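Methyl-accepting chemotaxis sensory transducer (Anaeromyxobacter dehalogenans, PDB 4K08) probably senses small molecules in the periplasm through a PAS-like single Cache domain and passes the signal to the chemotaxis machinery. Local coordinates at residues G20-Q25 against Q131-V136; A42-L47 against F58-L63; P65-H70 against L91-F96. All coordinates share one frame; numbering follows the deposited sequence. Where two conformers were deposited one is given.

Contact 1. Residues G20-Q25 against Q131-V136. With ZN (zinc ion), chain B.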
# COMPACT_ATOMS: atom_id res chain seq x y z
N GLY A 20 -10.48 0.99 5.58
CA GLY A 20 -11.90 0.75 5.81
C GLY A 20 -12.52 -0.32 4.91
O GLY A 20 -13.27 -1.19 5.36
N LEU A 21 -12.22 -0.22 3.62
CA LEU A 21 -12.65 -1.19 2.63
C LEU A 21 -12.13 -2.59 2.97
O LEU A 21 -12.89 -3.57 2.93
CB LEU A 21 -12.14 -0.70 1.27
CG LEU A 21 -11.86 -1.48 0.01
CD1 LEU A 21 -11.25 -0.43 -1.00
CD2 LEU A 21 -10.96 -2.65 0.16
N VAL A 22 -10.85 -2.69 3.31
CA VAL A 22 -10.28 -3.97 3.72
C VAL A 22 -10.95 -4.51 5.03
O VAL A 22 -11.41 -5.68 5.05
CB VAL A 22 -8.74 -3.91 3.82
CG1 VAL A 22 -8.22 -5.21 4.47
CG2 VAL A 22 -8.11 -3.69 2.42
N GLU A 23 -11.07 -3.68 6.08
CA GLU A 23 -11.71 -4.15 7.33
C GLU A 23 -13.13 -4.61 7.05
O GLU A 23 -13.54 -5.64 7.57
CB GLU A 23 -11.71 -3.09 8.44
CG GLU A 23 -10.32 -2.79 8.99
CD GLU A 23 -10.32 -2.21 10.40
OE1 GLU A 23 -11.40 -1.76 10.87
OE2 GLU A 23 -9.23 -2.20 11.04
N HIS A 24 -13.86 -3.88 6.21
CA HIS A 24 -15.25 -4.23 5.89
C HIS A 24 -15.38 -5.64 5.33
O HIS A 24 -16.28 -6.39 5.72
CB HIS A 24 -15.86 -3.24 4.89
CG HIS A 24 -17.35 -3.35 4.77
ND1 HIS A 24 -18.19 -3.18 5.86
CD2 HIS A 24 -18.14 -3.63 3.71
CE1 HIS A 24 -19.44 -3.34 5.47
NE2 HIS A 24 -19.44 -3.63 4.17
N GLN A 25 -14.48 -6.00 4.41
CA GLN A 25 -14.48 -7.34 3.83
C GLN A 25 -14.09 -8.40 4.88
O GLN A 25 -14.73 -9.46 4.96
CB GLN A 25 -13.56 -7.42 2.59
CG GLN A 25 -14.07 -6.63 1.40
CD GLN A 25 -15.52 -7.01 1.04
OE1 GLN A 25 -15.88 -8.19 0.98
NE2 GLN A 25 -16.36 -6.00 0.84
N GLN A 131 -4.15 -6.76 10.21
CA GLN A 131 -3.39 -7.85 10.82
C GLN A 131 -3.97 -9.23 10.57
O GLN A 131 -3.22 -10.19 10.36
CB GLN A 131 -3.23 -7.64 12.34
CG GLN A 131 -2.12 -6.67 12.68
CD GLN A 131 -1.53 -6.93 14.05
OE1 GLN A 131 -2.21 -6.80 15.06
NE2 GLN A 131 -0.25 -7.33 14.08
N PRO A 132 -5.30 -9.36 10.57
CA PRO A 132 -5.75 -10.76 10.43
C PRO A 132 -5.26 -11.42 9.12
O PRO A 132 -5.24 -12.64 9.07
CB PRO A 132 -7.29 -10.65 10.46
CG PRO A 132 -7.58 -9.37 11.23
CD PRO A 132 -6.39 -8.43 10.87
N TRP A 133 -4.86 -10.65 8.09
CA TRP A 133 -4.41 -11.27 6.85
C TRP A 133 -2.93 -11.05 6.62
O TRP A 133 -2.38 -11.49 5.60
CB TRP A 133 -5.18 -10.70 5.64
CG TRP A 133 -6.65 -11.07 5.62
CD1 TRP A 133 -7.27 -12.07 6.34
CD2 TRP A 133 -7.67 -10.43 4.84
NE1 TRP A 133 -8.63 -12.08 6.05
CE2 TRP A 133 -8.90 -11.10 5.12
CE3 TRP A 133 -7.67 -9.35 3.92
CZ2 TRP A 133 -10.12 -10.74 4.52
CZ3 TRP A 133 -8.89 -8.98 3.32
CH2 TRP A 133 -10.11 -9.67 3.64
N GLY A 134 -2.29 -10.35 7.55
CA GLY A 134 -0.87 -10.05 7.42
C GLY A 134 -0.63 -9.11 6.23
O GLY A 134 0.40 -9.22 5.54
N TRP A 135 -1.58 -8.21 5.95
CA TRP A 135 -1.45 -7.25 4.84
C TRP A 135 -0.91 -5.89 5.27
O TRP A 135 -1.20 -5.40 6.37
CB TRP A 135 -2.82 -6.99 4.19
CG TRP A 135 -3.25 -8.07 3.30
CD1 TRP A 135 -2.63 -9.28 3.11
CD2 TRP A 135 -4.37 -8.05 2.44
NE1 TRP A 135 -3.32 -10.02 2.18
CE2 TRP A 135 -4.39 -9.27 1.74
CE3 TRP A 135 -5.36 -7.09 2.16
CZ2 TRP A 135 -5.39 -9.58 0.80
CZ3 TRP A 135 -6.34 -7.39 1.23
CH2 TRP A 135 -6.35 -8.64 0.57
N VAL A 136 -0.17 -5.26 4.36
CA VAL A 136 0.17 -3.86 4.46
C VAL A 136 -0.49 -3.18 3.27
O VAL A 136 -0.32 -3.65 2.16
CB VAL A 136 1.70 -3.64 4.38
CG1 VAL A 136 2.06 -2.11 4.33
CG2 VAL A 136 2.39 -4.34 5.58
ZN ZN B . -21.23 -3.05 3.33
O HOH W 1 -22.45 -4.71 4.65
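V22 meets two tryptophans, W133 and W135, through a single methyl group, CG1, which lies 4.0 Å from W133 CZ3 and 4.1 Å from W135 CE3. This is where the long N-terminal helix of the Cache domain (5-30) packs against its antiparallel sheet, next to the turn that joins strands 120-130 and 135-142. With CG1 anti to the backbone N (chi1 171°), V22 sends this branch into the angle between the indoles, approaching both rings obliquely. One helical turn on, Q25 offers its CB to the edge of the W133 ring, near the ring plane and 4.3 Å from CH2, before the rest of its chain bends away and brings OE1 to a weak hydrogen bond with R28.

The two indoles also pack on each other. CE3 of W133 sits 3.5 Å above one face of the W135 ring, displaced toward its rim, while CE3 of W135 lies in the plane of the W133 ring at its edge. The turn between the strands carries both indoles: Q131 to W133 form a short 3-10 segment, and G134 and W135 together face Y130 in a G1 beta bulge, where the positive phi of G134 (66°) favours glycine. The backbone bond from G134 N to Q131 O closes this turn. Farther out, R40 of helix 36-49 makes a cation-pi contact with W133, and the ring of Y130 meets the same indole edge-to-face. W135 also touches L44 of helix 36-49 and V60 of strand 59-62, so one indole meets both helices and the neighbouring strand. H24 takes no part in this packing; its NE2 binds a zinc ion at 2.1 Å, with a water as another ligand at 2.5 Å.

Contact 2. Residues A42-L47 against F58-L63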
# COMPACT_ATOMS: atom_id res chain seq x y z
N ALA A 42 -12.26 -9.87 -2.97
CA ALA A 42 -13.14 -8.70 -3.13
C ALA A 42 -12.37 -7.38 -2.77
O ALA A 42 -12.47 -6.38 -3.49
CB ALA A 42 -14.45 -8.87 -2.26
N ALA A 43 -11.57 -7.42 -1.70
CA ALA A 43 -10.75 -6.27 -1.32
C ALA A 43 -9.74 -5.92 -2.41
O ALA A 43 -9.60 -4.72 -2.79
CB ALA A 43 -10.03 -6.53 -0.03
N LEU A 44 -9.05 -6.94 -2.93
CA LEU A 44 -8.05 -6.73 -4.00
C LEU A 44 -8.66 -6.24 -5.31
O LEU A 44 -8.05 -5.48 -6.02
CB LEU A 44 -7.25 -8.00 -4.31
CG LEU A 44 -6.35 -8.47 -3.16
CD1 LEU A 44 -5.60 -9.75 -3.56
CD2 LEU A 44 -5.38 -7.34 -2.69
N GLU A 45 -9.83 -6.76 -5.66
CA GLU A 45 -10.54 -6.29 -6.85
C GLU A 45 -10.84 -4.78 -6.74
O GLU A 45 -10.60 -4.03 -7.69
CB GLU A 45 -11.84 -7.09 -7.04
CG GLU A 45 -12.76 -6.54 -8.09
CD GLU A 45 -14.07 -7.33 -8.15
OE1 GLU A 45 -14.73 -7.57 -7.10
OE2 GLU A 45 -14.44 -7.71 -9.27
N ALA A 46 -11.30 -4.33 -5.58
CA ALA A 46 -11.58 -2.92 -5.36
C ALA A 46 -10.25 -2.12 -5.38
O ALA A 46 -10.12 -1.13 -6.10
CB ALA A 46 -12.35 -2.71 -4.05
N LEU A 47 -9.24 -2.58 -4.66
CA LEU A 47 -7.95 -1.87 -4.65
C LEU A 47 -7.26 -1.83 -6.00
O LEU A 47 -6.59 -0.85 -6.33
CB LEU A 47 -6.99 -2.46 -3.60
CG LEU A 47 -7.52 -2.27 -2.18
CD1 LEU A 47 -6.74 -3.14 -1.16
CD2 LEU A 47 -7.47 -0.80 -1.78
N PHE A 58 -3.18 2.39 -5.02
CA PHE A 58 -2.93 1.64 -3.78
C PHE A 58 -2.15 0.38 -4.14
O PHE A 58 -2.35 -0.12 -5.22
CB PHE A 58 -4.26 1.20 -3.11
CG PHE A 58 -5.17 2.36 -2.74
CD1 PHE A 58 -4.94 3.09 -1.57
CD2 PHE A 58 -6.23 2.74 -3.57
CE1 PHE A 58 -5.77 4.18 -1.25
CE2 PHE A 58 -7.05 3.79 -3.25
CZ PHE A 58 -6.82 4.53 -2.09
N TRP A 59 -1.34 -0.19 -3.23
CA TRP A 59 -0.81 -1.52 -3.44
C TRP A 59 -0.96 -2.28 -2.13
O TRP A 59 -1.20 -1.70 -1.08
CB TRP A 59 0.71 -1.50 -3.81
CG TRP A 59 1.57 -1.15 -2.59
CD1 TRP A 59 2.12 -2.03 -1.64
CD2 TRP A 59 1.94 0.17 -2.14
NE1 TRP A 59 2.82 -1.32 -0.68
CE2 TRP A 59 2.69 0.02 -0.92
CE3 TRP A 59 1.70 1.46 -2.63
CZ2 TRP A 59 3.21 1.11 -0.22
CZ3 TRP A 59 2.25 2.58 -1.91
CH2 TRP A 59 2.99 2.39 -0.72
N VAL A 60 -0.81 -3.60 -2.19
CA VAL A 60 -0.87 -4.41 -1.01
C VAL A 60 0.35 -5.32 -1.01
O VAL A 60 0.65 -5.98 -2.01
CB VAL A 60 -2.14 -5.30 -0.99
CG1 VAL A 60 -2.10 -6.22 0.28
CG2 VAL A 60 -3.43 -4.44 -1.06
N ASN A 61 1.07 -5.35 0.10
CA ASN A 61 2.07 -6.40 0.29
C ASN A 61 1.87 -7.09 1.63
O ASN A 61 1.12 -6.58 2.45
CB ASN A 61 3.52 -5.87 0.12
CG ASN A 61 3.92 -4.85 1.19
OD1 ASN A 61 3.78 -3.63 1.00
ND2 ASN A 61 4.44 -5.34 2.31
N ASP A 62 2.51 -8.24 1.85
CA ASP A 62 2.38 -8.93 3.15
C ASP A 62 3.64 -8.75 3.98
O ASP A 62 4.51 -7.92 3.63
CB ASP A 62 2.03 -10.44 3.03
CG ASP A 62 3.14 -11.29 2.39
OD1 ASP A 62 4.36 -10.91 2.38
OD2 ASP A 62 2.79 -12.37 1.86
N LEU A 63 3.73 -9.50 5.07
CA LEU A 63 4.75 -9.22 6.08
C LEU A 63 6.10 -9.88 5.82
O LEU A 63 7.08 -9.56 6.48
CB LEU A 63 4.22 -9.57 7.48
CG LEU A 63 2.97 -8.75 7.87
CD1 LEU A 63 2.44 -9.21 9.22
CD2 LEU A 63 3.24 -7.24 7.87
O HOH W 2 -5.03 1.32 -6.80
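In L47 and V60 alike one branch stands anti to the carbonyl carbon and beside the backbone N: CG in L47 (chi1 -64°), CG2 in V60. With chi2 of L47 extended at 166°, its two methyls fork toward the strand. V60 CG2 receives L47 CD1 at 3.6 Å and L44 CD2 at 3.9 Å, the valine methyl bridging two leucines one helical turn apart. The other methyl of L47, CD2, comes to 4.0 Å from F58 CB and approaches the F58 ring obliquely. In all three pairs the side chains cross at roughly right angles.

The contact seats helix 36-49 on strand 59-62 of the antiparallel sheet of the PAS-like Cache fold. CB of F58 and of V60 points toward the helix, where A18 of helix 5-30 and M69 of strand 67-69 also touch L47, whereas that of W59 points away, to the side on which helix 92-103 lies. There W59 NE1 donates to N61 OD1 at 3.0 Å, in both the ring plane and the carbonyl plane of the amide, though the angle at the hydrogen is a bent 141°. N61 ND2 in turn donates to D62 O at 2.9 Å, so both ends of the amide are held and its rotation is fixed. A water also links the segments where the helix comes nearest F58: it is hydrogen-bonded to L47 O at 2.7 Å and accepts from F58 N at 2.8 Å.

Contact 3. Residues P65-H70 against L91-F96. With ACT (acetate ion), chain C.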
# COMPACT_ATOMS: atom_id res chain seq x y z
N PRO A 65 8.49 -9.36 3.53
CA PRO A 65 7.37 -8.86 2.68
C PRO A 65 7.38 -9.49 1.31
O PRO A 65 8.43 -9.71 0.73
CB PRO A 65 7.62 -7.35 2.55
CG PRO A 65 9.19 -7.20 2.65
CD PRO A 65 9.64 -8.42 3.57
N ARG A 66 6.18 -9.77 0.80
CA ARG A 66 6.00 -10.32 -0.52
C ARG A 66 4.81 -9.53 -1.16
O ARG A 66 3.86 -9.18 -0.46
CB ARG A 66 5.68 -11.82 -0.44
CG ARG A 66 5.46 -12.56 -1.81
CD ARG A 66 5.44 -14.15 -1.60
NE ARG A 66 6.75 -14.67 -1.13
CZ ARG A 66 7.70 -15.12 -1.95
NH1 ARG A 66 7.51 -15.12 -3.27
NH2 ARG A 66 8.85 -15.61 -1.45
N MSE A 67 4.90 -9.25 -2.45
CA MSE A 67 3.85 -8.43 -3.08
C MSE A 67 2.58 -9.29 -3.22
O MSE A 67 2.63 -10.42 -3.74
CB MSE A 67 4.26 -7.91 -4.45
CG MSE A 67 3.23 -6.92 -5.02
SE MSE A 67 3.25 -5.23 -3.97
CE MSE A 67 4.87 -4.42 -4.63
N VAL A 68 1.45 -8.74 -2.76
CA VAL A 68 0.12 -9.35 -2.97
C VAL A 68 -0.52 -8.80 -4.25
O VAL A 68 -0.93 -9.59 -5.10
CB VAL A 68 -0.81 -9.12 -1.77
CG1 VAL A 68 -2.24 -9.76 -2.01
CG2 VAL A 68 -0.20 -9.73 -0.50
N MSE A 69 -0.60 -7.46 -4.38
CA MSE A 69 -1.20 -6.80 -5.55
C MSE A 69 -0.62 -5.41 -5.73
O MSE A 69 -0.79 -4.55 -4.85
CB MSE A 69 -2.73 -6.66 -5.38
CG MSE A 69 -3.50 -6.38 -6.67
SE MSE A 69 -3.35 -4.49 -7.23
CE MSE A 69 -4.06 -3.77 -5.59
N HIS A 70 0.01 -5.21 -6.89
CA HIS A 70 0.52 -3.91 -7.28
C HIS A 70 -0.10 -3.59 -8.64
O HIS A 70 0.09 -4.32 -9.60
CB HIS A 70 2.06 -3.87 -7.36
CG HIS A 70 2.61 -2.48 -7.30
ND1 HIS A 70 2.46 -1.57 -8.33
CD2 HIS A 70 3.27 -1.83 -6.31
CE1 HIS A 70 3.02 -0.42 -7.99
NE2 HIS A 70 3.50 -0.53 -6.76
N LEU A 91 15.66 -0.36 1.58
CA LEU A 91 14.90 -1.61 1.60
C LEU A 91 13.48 -1.17 1.93
O LEU A 91 13.00 -1.41 3.01
CB LEU A 91 15.48 -2.56 2.67
CG LEU A 91 16.80 -3.24 2.30
CD1 LEU A 91 17.63 -3.83 3.55
CD2 LEU A 91 16.49 -4.36 1.27
N LEU A 92 12.82 -0.46 1.01
CA LEU A 92 11.59 0.27 1.34
C LEU A 92 10.43 -0.64 1.84
O LEU A 92 9.69 -0.24 2.74
CB LEU A 92 11.15 1.15 0.16
CG LEU A 92 10.85 0.42 -1.15
CD1 LEU A 92 9.36 0.48 -1.46
CD2 LEU A 92 11.68 1.01 -2.32
N PHE A 93 10.28 -1.84 1.27
CA PHE A 93 9.18 -2.76 1.71
C PHE A 93 9.49 -3.31 3.11
O PHE A 93 8.61 -3.35 3.97
CB PHE A 93 8.94 -3.89 0.70
CG PHE A 93 8.38 -3.40 -0.60
CD1 PHE A 93 7.04 -3.00 -0.69
CD2 PHE A 93 9.19 -3.28 -1.73
CE1 PHE A 93 6.51 -2.50 -1.90
CE2 PHE A 93 8.68 -2.79 -2.96
CZ PHE A 93 7.31 -2.40 -3.03
N GLN A 94 10.77 -3.63 3.36
CA GLN A 94 11.17 -3.99 4.72
C GLN A 94 10.80 -2.82 5.64
O GLN A 94 10.27 -3.05 6.73
CB GLN A 94 12.67 -4.41 4.82
CG GLN A 94 12.80 -5.98 4.94
CD GLN A 94 14.09 -6.51 4.26
OE1 GLN A 94 14.10 -6.83 3.04
NE2 GLN A 94 15.20 -6.55 5.04
N GLU A 95 11.01 -1.58 5.20
CA GLU A 95 10.70 -0.44 6.07
C GLU A 95 9.19 -0.27 6.29
O GLU A 95 8.76 0.14 7.37
CB GLU A 95 11.36 0.85 5.55
CG GLU A 95 12.88 0.88 5.76
CD GLU A 95 13.29 0.76 7.23
OE1 GLU A 95 12.92 1.67 8.01
OE2 GLU A 95 13.95 -0.25 7.61
N PHE A 96 8.37 -0.60 5.30
CA PHE A 96 6.91 -0.62 5.51
C PHE A 96 6.53 -1.61 6.61
O PHE A 96 5.71 -1.33 7.47
CB PHE A 96 6.15 -1.05 4.24
CG PHE A 96 6.33 -0.14 3.06
CD1 PHE A 96 6.77 1.17 3.21
CD2 PHE A 96 6.01 -0.59 1.78
CE1 PHE A 96 6.92 1.99 2.10
CE2 PHE A 96 6.17 0.23 0.66
CZ PHE A 96 6.61 1.53 0.83
C ACT C . 4.82 1.98 -4.42
O ACT C . 4.25 1.70 -5.54
OXT ACT C . 4.96 3.19 -4.09
CH3 ACT C . 5.34 0.91 -3.44
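P65, preceded by a cis peptide bond, sets its CA 6.4 Å from that of F93 in the first turn of helix 92-103, whose N-cap position is L91. Beyond P65 the chain runs past M67 and turns a corner at V68, which with M69 forms a classic beta bulge facing V60. P65 CG packs on F93 CB at 3.8 Å. M67, present as selenomethionine, is bent at chi2 (68°) and chi3, and the curl carries CE to 3.5 Å from F93 CZ, oblique to the ring. L92 CD1 sits over the centre of one face of that ring.

F93, F96 and H70 border what is probably the ligand pocket of the Cache domain, occupied here by an acetate, probably from the crystallisation liquor. Its methyl, CH3, lies 3.9 Å from F93 CZ and at the edge of the F96 ring. H70 NE2 donates to O of the acetate at 2.7 Å (161° at the hydrogen), while ND1 is bonded to N73 N; Y57, Y110 and K123 also bond the anion. With an alanine here the acetate oxygen would probably lose this imidazole donor, and N73 N its side-chain partner.

Contacts 2 and 3 are buried, whereas contact 1 is only partly so and lies toward the zinc-bearing end of helix 5-30. All three reach the same sheet. Contacts 1 and 2 stack consecutive helices on neighbouring strands, joined by a probable hydrogen bond from V136 N to N61 O. Contacts 2 and 3 share the next strand pair, where V60 N and M69 O are 2.8 Å apart, but use different sides: 42-47 lies on the V60 side, 91-96 on that of W59 and N61. Chemistry follows place: indoles against a valine methyl in contact 1, aliphatic branches with a bridging water in contact 2, and aromatic and polar groups around an anion in contact 3.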